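Long-range contact in 3-oxoacyl-[acyl-carrier protein] synthase (Thermus thermophilus, PDB 1UB7), which probably catalyses the first condensation of fatty acid synthesis, joining acetyl-CoA and malonyl-ACP into 3-oxobutanoyl-ACP: residues V33-A45 / V267-T279. Residues are numbered along the deposited sequence; the frame is centred on the assembly and turned at random.
Sequences VTRTGIKERRVAA and VAVNVDRYGNTST
Ile38 meets Val271 at about a right angle, with CG1 of the isoleucine 3.6 Å from CG2 of the valine. Its CG2 stands anti to the backbone N and CG1 beside that N (chi1 -53°), a setting that brings both branches close to Val271 O, CG1 at 3.3 Å; the extended second torsion then carries CD1 on to within 3.9 Å of Gly275 CA. The guanidinium of Arg41, whose NH2 is hydrogen-bonded to Asn18 OD1, receives Ile38 CG2 over one face, offset toward the rim. Replacing Ile38 by an alanine is likely to open a gap beside Val271 and Gly275 and leave the Arg41 guanidinium face without its methyl. Gly275 has positive phi, and a side chain on it would crowd Arg41 CB, evidence of tight backbone packing.

Two amides grip one carbonyl: Asp272 O accepts from Lys39 N at 2.9 Å, in the carbonyl plane and on a lone pair, and from Glu40 N at 3.0 Å, tilted 19° from that plane. Farther along, Arg42 CG, beside the backbone N, lies 3.9 Å from Tyr274 CD1, and the bend at chi2 turns the guanidinium so that Tyr274 CE1 sits over one of its faces, the two planes 72° apart. Water 1, in that guanidinium's plane, accepts a hydrogen bond from Arg42 NE and donates to Arg273 O; water 2 bridges Arg42 N and Tyr274 O. Arg42 NH1 also bonds Pro12 O.

The contact thus lays the loop after helix 29-35 and strand 40-43, paired antiparallel with strand 14-17, against the short helix 271-274. That helix leads through Gly275 to Asn276, a predicted active-site residue of this thiolase-like fold, and Asn270 and Thr277 at its flanks pack on helix 281-292.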
loop_
_atom_site.group_PDB
_atom_site.type_symbol
_atom_site.label_atom_id
_atom_site.label_comp_id
_atom_site.label_asym_id
_atom_site.label_seq_id
_atom_site.Cartn_x
_atom_site.Cartn_y
_atom_site.Cartn_z
ATOM N N VAL A 33 -22.232 -25.365 3.009
ATOM C CA VAL A 33 -23.389 -24.560 2.606
ATOM C C VAL A 33 -24.150 -23.860 3.728
ATOM O O VAL A 33 -24.744 -22.801 3.520
ATOM C CB VAL A 33 -24.401 -25.397 1.788
ATOM C CG1 VAL A 33 -25.639 -24.562 1.465
ATOM C CG2 VAL A 33 -23.754 -25.876 0.504
ATOM N N THR A 34 -24.142 -24.440 4.919
ATOM C CA THR A 34 -24.862 -23.831 6.026
ATOM C C THR A 34 -23.952 -23.026 6.955
ATOM O O THR A 34 -24.399 -22.092 7.623
ATOM C CB THR A 34 -25.628 -24.908 6.831
ATOM O OG1 THR A 34 -24.728 -25.958 7.202
ATOM C CG2 THR A 34 -26.753 -25.497 5.989
ATOM N N ARG A 35 -22.672 -23.371 6.980
ATOM C CA ARG A 35 -21.735 -22.664 7.842
ATOM C C ARG A 35 -21.177 -21.386 7.191
ATOM O O ARG A 35 -20.898 -20.402 7.879
ATOM C CB ARG A 35 -20.589 -23.611 8.237
ATOM C CG ARG A 35 -19.875 -23.234 9.531
ATOM C CD ARG A 35 -18.891 -24.320 9.974
ATOM N NE ARG A 35 -18.190 -23.977 11.218
ATOM C CZ ARG A 35 -18.755 -23.913 12.424
ATOM N NH1 ARG A 35 -20.049 -24.171 12.576
ATOM N NH2 ARG A 35 -18.023 -23.580 13.482
ATOM N N THR A 36 -21.046 -21.396 5.866
ATOM C CA THR A 36 -20.496 -20.259 5.125
ATOM C C THR A 36 -21.404 -19.761 4.000
ATOM O O THR A 36 -21.353 -18.589 3.616
ATOM C CB THR A 36 -19.175 -20.649 4.496
ATOM O OG1 THR A 36 -19.418 -21.638 3.488
ATOM C CG2 THR A 36 -18.248 -21.231 5.543
ATOM N N GLY A 37 -22.214 -20.669 3.463
ATOM C CA GLY A 37 -23.123 -20.327 2.386
ATOM C C GLY A 37 -22.477 -20.557 1.039
ATOM O O GLY A 37 -23.108 -20.386 -0.002
ATOM N N ILE A 38 -21.215 -20.964 1.049
ATOM C CA ILE A 38 -20.487 -21.179 -0.195
ATOM C C ILE A 38 -20.724 -22.544 -0.834
ATOM O O ILE A 38 -20.685 -23.576 -0.160
ATOM C CB ILE A 38 -18.978 -20.985 0.029
ATOM C CG1 ILE A 38 -18.739 -19.628 0.693
ATOM C CG2 ILE A 38 -18.242 -21.065 -1.293
ATOM C CD1 ILE A 38 -17.345 -19.432 1.223
ATOM N N LYS A 39 -20.967 -22.524 -2.144
ATOM C CA LYS A 39 -21.208 -23.733 -2.931
ATOM C C LYS A 39 -20.025 -24.025 -3.852
ATOM O O LYS A 39 -19.638 -25.181 -4.027
ATOM C CB LYS A 39 -22.487 -23.583 -3.766
ATOM C CG LYS A 39 -23.763 -23.515 -2.941
ATOM C CD LYS A 39 -24.979 -23.239 -3.813
ATOM C CE LYS A 39 -26.254 -23.176 -2.984
ATOM N NZ LYS A 39 -27.447 -22.849 -3.823
ATOM N N GLU A 40 -19.464 -22.979 -4.456
ATOM C CA GLU A 40 -18.308 -23.135 -5.342
ATOM C C GLU A 40 -17.462 -21.878 -5.254
ATOM O O GLU A 40 -17.920 -20.851 -4.755
ATOM C CB GLU A 40 -18.717 -23.289 -6.816
ATOM C CG GLU A 40 -19.984 -24.065 -7.118
ATOM C CD GLU A 40 -20.256 -24.148 -8.617
ATOM O OE1 GLU A 40 -20.139 -23.105 -9.306
ATOM O OE2 GLU A 40 -20.592 -25.251 -9.107
ATOM N N ARG A 41 -16.231 -21.976 -5.751
ATOM C CA ARG A 41 -15.302 -20.853 -5.795
ATOM C C ARG A 41 -14.363 -21.098 -6.977
ATOM O O ARG A 41 -14.215 -22.234 -7.431
ATOM C CB ARG A 41 -14.499 -20.726 -4.486
ATOM C CG ARG A 41 -13.399 -21.771 -4.273
ATOM C CD ARG A 41 -13.711 -22.611 -3.051
ATOM N NE ARG A 41 -14.918 -23.398 -3.277
ATOM C CZ ARG A 41 -15.752 -23.803 -2.327
ATOM N NH1 ARG A 41 -15.523 -23.498 -1.054
ATOM N NH2 ARG A 41 -16.821 -24.513 -2.658
ATOM N N ARG A 42 -13.745 -20.031 -7.480
ATOM C CA ARG A 42 -12.824 -20.130 -8.606
ATOM C C ARG A 42 -11.384 -20.209 -8.121
ATOM O O ARG A 42 -11.057 -19.668 -7.079
ATOM C CB ARG A 42 -13.006 -18.924 -9.528
ATOM C CG ARG A 42 -14.421 -18.766 -10.053
ATOM C CD ARG A 42 -14.940 -20.072 -10.648
ATOM N NE ARG A 42 -16.226 -19.881 -11.313
ATOM C CZ ARG A 42 -16.371 -19.425 -12.558
ATOM N NH1 ARG A 42 -15.306 -19.114 -13.289
ATOM N NH2 ARG A 42 -17.585 -19.270 -13.074
ATOM N N VAL A 43 -10.529 -20.895 -8.872
ATOM C CA VAL A 43 -9.120 -21.042 -8.496
ATOM C C VAL A 43 -8.209 -20.703 -9.680
ATOM O O VAL A 43 -8.399 -21.210 -10.793
ATOM C CB VAL A 43 -8.815 -22.488 -8.009
ATOM C CG1 VAL A 43 -7.361 -22.607 -7.562
ATOM C CG2 VAL A 43 -9.755 -22.855 -6.858
ATOM N N ALA A 44 -7.218 -19.847 -9.430
ATOM C CA ALA A 44 -6.292 -19.413 -10.474
ATOM C C ALA A 44 -5.499 -20.562 -11.075
ATOM O O ALA A 44 -5.093 -21.486 -10.366
ATOM C CB ALA A 44 -5.333 -18.360 -9.917
ATOM N N ALA A 45 -5.270 -20.501 -12.384
ATOM C CA ALA A 45 -4.507 -21.548 -13.044
ATOM C C ALA A 45 -3.131 -21.643 -12.380
ATOM O O ALA A 45 -2.706 -20.727 -11.667
ATOM C CB ALA A 45 -4.369 -21.247 -14.525
ATOM N N VAL A 267 -29.645 -6.362 -1.216
ATOM C CA VAL A 267 -28.346 -6.841 -0.772
ATOM C C VAL A 267 -27.731 -7.712 -1.858
ATOM O O VAL A 267 -28.384 -8.625 -2.370
ATOM C CB VAL A 267 -28.464 -7.683 0.492
ATOM C CG1 VAL A 267 -27.143 -8.394 0.767
ATOM C CG2 VAL A 267 -28.851 -6.788 1.664
ATOM N N ALA A 268 -26.469 -7.433 -2.189
ATOM C CA ALA A 268 -25.751 -8.174 -3.222
ATOM C C ALA A 268 -25.060 -9.418 -2.681
ATOM O O ALA A 268 -24.376 -9.366 -1.669
ATOM C CB ALA A 268 -24.729 -7.268 -3.885
ATOM N N VAL A 269 -25.228 -10.537 -3.371
ATOM C CA VAL A 269 -24.598 -11.785 -2.938
ATOM C C VAL A 269 -24.008 -12.565 -4.098
ATOM O O VAL A 269 -24.547 -12.562 -5.202
ATOM C CB VAL A 269 -25.607 -12.738 -2.224
ATOM C CG1 VAL A 269 -24.855 -13.893 -1.566
ATOM C CG2 VAL A 269 -26.429 -11.974 -1.186
ATOM N N ASN A 270 -22.891 -13.227 -3.841
ATOM C CA ASN A 270 -22.250 -14.056 -4.842
ATOM C C ASN A 270 -21.212 -14.927 -4.152
ATOM O O ASN A 270 -20.538 -15.727 -4.792
ATOM C CB ASN A 270 -21.646 -13.200 -5.987
ATOM C CG ASN A 270 -20.401 -12.394 -5.582
ATOM O OD1 ASN A 270 -20.181 -11.298 -6.102
ATOM N ND2 ASN A 270 -19.571 -12.943 -4.694
ATOM N N VAL A 271 -21.109 -14.775 -2.830
ATOM C CA VAL A 271 -20.159 -15.562 -2.041
ATOM C C VAL A 271 -20.427 -17.046 -2.254
ATOM O O VAL A 271 -19.556 -17.886 -2.022
ATOM C CB VAL A 271 -20.254 -15.246 -0.513
ATOM C CG1 VAL A 271 -21.642 -15.567 0.029
ATOM C CG2 VAL A 271 -19.227 -16.055 0.239
ATOM N N ASP A 272 -21.641 -17.349 -2.705
ATOM C CA ASP A 272 -22.068 -18.715 -2.977
ATOM C C ASP A 272 -21.372 -19.297 -4.205
ATOM O O ASP A 272 -21.114 -20.503 -4.274
ATOM C CB ASP A 272 -23.588 -18.747 -3.175
ATOM C CG ASP A 272 -24.070 -17.763 -4.238
ATOM O OD1 ASP A 272 -23.725 -16.566 -4.149
ATOM O OD2 ASP A 272 -24.806 -18.180 -5.158
ATOM N N ARG A 273 -21.050 -18.432 -5.165
ATOM C CA ARG A 273 -20.407 -18.860 -6.402
ATOM C C ARG A 273 -18.906 -18.584 -6.505
ATOM O O ARG A 273 -18.209 -19.224 -7.299
ATOM C CB ARG A 273 -21.132 -18.228 -7.605
ATOM C CG ARG A 273 -22.466 -18.879 -7.912
ATOM C CD ARG A 273 -23.210 -18.228 -9.067
ATOM N NE ARG A 273 -23.773 -16.928 -8.704
ATOM C CZ ARG A 273 -23.173 -15.762 -8.929
ATOM N NH1 ARG A 273 -21.987 -15.725 -9.523
ATOM N NH2 ARG A 273 -23.758 -14.633 -8.559
ATOM N N TYR A 274 -18.396 -17.650 -5.709
ATOM C CA TYR A 274 -16.970 -17.339 -5.792
ATOM C C TYR A 274 -16.189 -17.441 -4.482
ATOM O O TYR A 274 -14.958 -17.312 -4.476
ATOM C CB TYR A 274 -16.764 -15.928 -6.347
ATOM C CG TYR A 274 -17.456 -15.611 -7.648
ATOM C CD1 TYR A 274 -17.344 -16.447 -8.758
ATOM C CD2 TYR A 274 -18.144 -14.408 -7.794
ATOM C CE1 TYR A 274 -17.899 -16.081 -9.990
ATOM C CE2 TYR A 274 -18.694 -14.031 -9.009
ATOM C CZ TYR A 274 -18.569 -14.864 -10.104
ATOM O OH TYR A 274 -19.117 -14.447 -11.301
ATOM N N GLY A 275 -16.890 -17.656 -3.375
ATOM C CA GLY A 275 -16.208 -17.738 -2.096
ATOM C C GLY A 275 -15.755 -16.348 -1.680
ATOM O O GLY A 275 -16.260 -15.336 -2.190
ATOM N N ASN A 276 -14.803 -16.288 -0.755
ATOM C CA ASN A 276 -14.286 -15.006 -0.282
ATOM C C ASN A 276 -13.111 -14.587 -1.163
ATOM O O ASN A 276 -12.013 -15.114 -1.023
ATOM C CB ASN A 276 -13.812 -15.133 1.175
ATOM C CG ASN A 276 -13.491 -13.783 1.821
ATOM O OD1 ASN A 276 -12.943 -12.881 1.187
ATOM N ND2 ASN A 276 -13.816 -13.656 3.100
ATOM N N THR A 277 -13.342 -13.642 -2.068
ATOM C CA THR A 277 -12.274 -13.161 -2.946
ATOM C C THR A 277 -11.585 -11.926 -2.395
ATOM O O THR A 277 -10.937 -11.188 -3.128
ATOM C CB THR A 277 -12.790 -12.807 -4.329
ATOM O OG1 THR A 277 -13.762 -11.758 -4.216
ATOM C CG2 THR A 277 -13.386 -14.033 -4.989
ATOM N N SER A 278 -11.756 -11.689 -1.105
ATOM C CA SER A 278 -11.101 -10.579 -0.446
ATOM C C SER A 278 -11.353 -9.236 -1.111
ATOM O O SER A 278 -12.497 -8.846 -1.317
ATOM C CB SER A 278 -9.604 -10.864 -0.390
ATOM O OG SER A 278 -8.928 -9.877 0.354
ATOM N N THR A 279 -10.281 -8.523 -1.439
ATOM C CA THR A 279 -10.409 -7.208 -2.072
ATOM C C THR A 279 -11.215 -7.191 -3.375
ATOM O O THR A 279 -11.792 -6.163 -3.722
ATOM C CB THR A 279 -9.018 -6.579 -2.349
ATOM O OG1 THR A 279 -8.207 -7.496 -3.100
ATOM C CG2 THR A 279 -8.321 -6.234 -1.038
HETATM O O HOH W 1 -18.318 -20.430 -9.637
HETATM O O HOH W 2 -13.514 -17.197 -6.704
#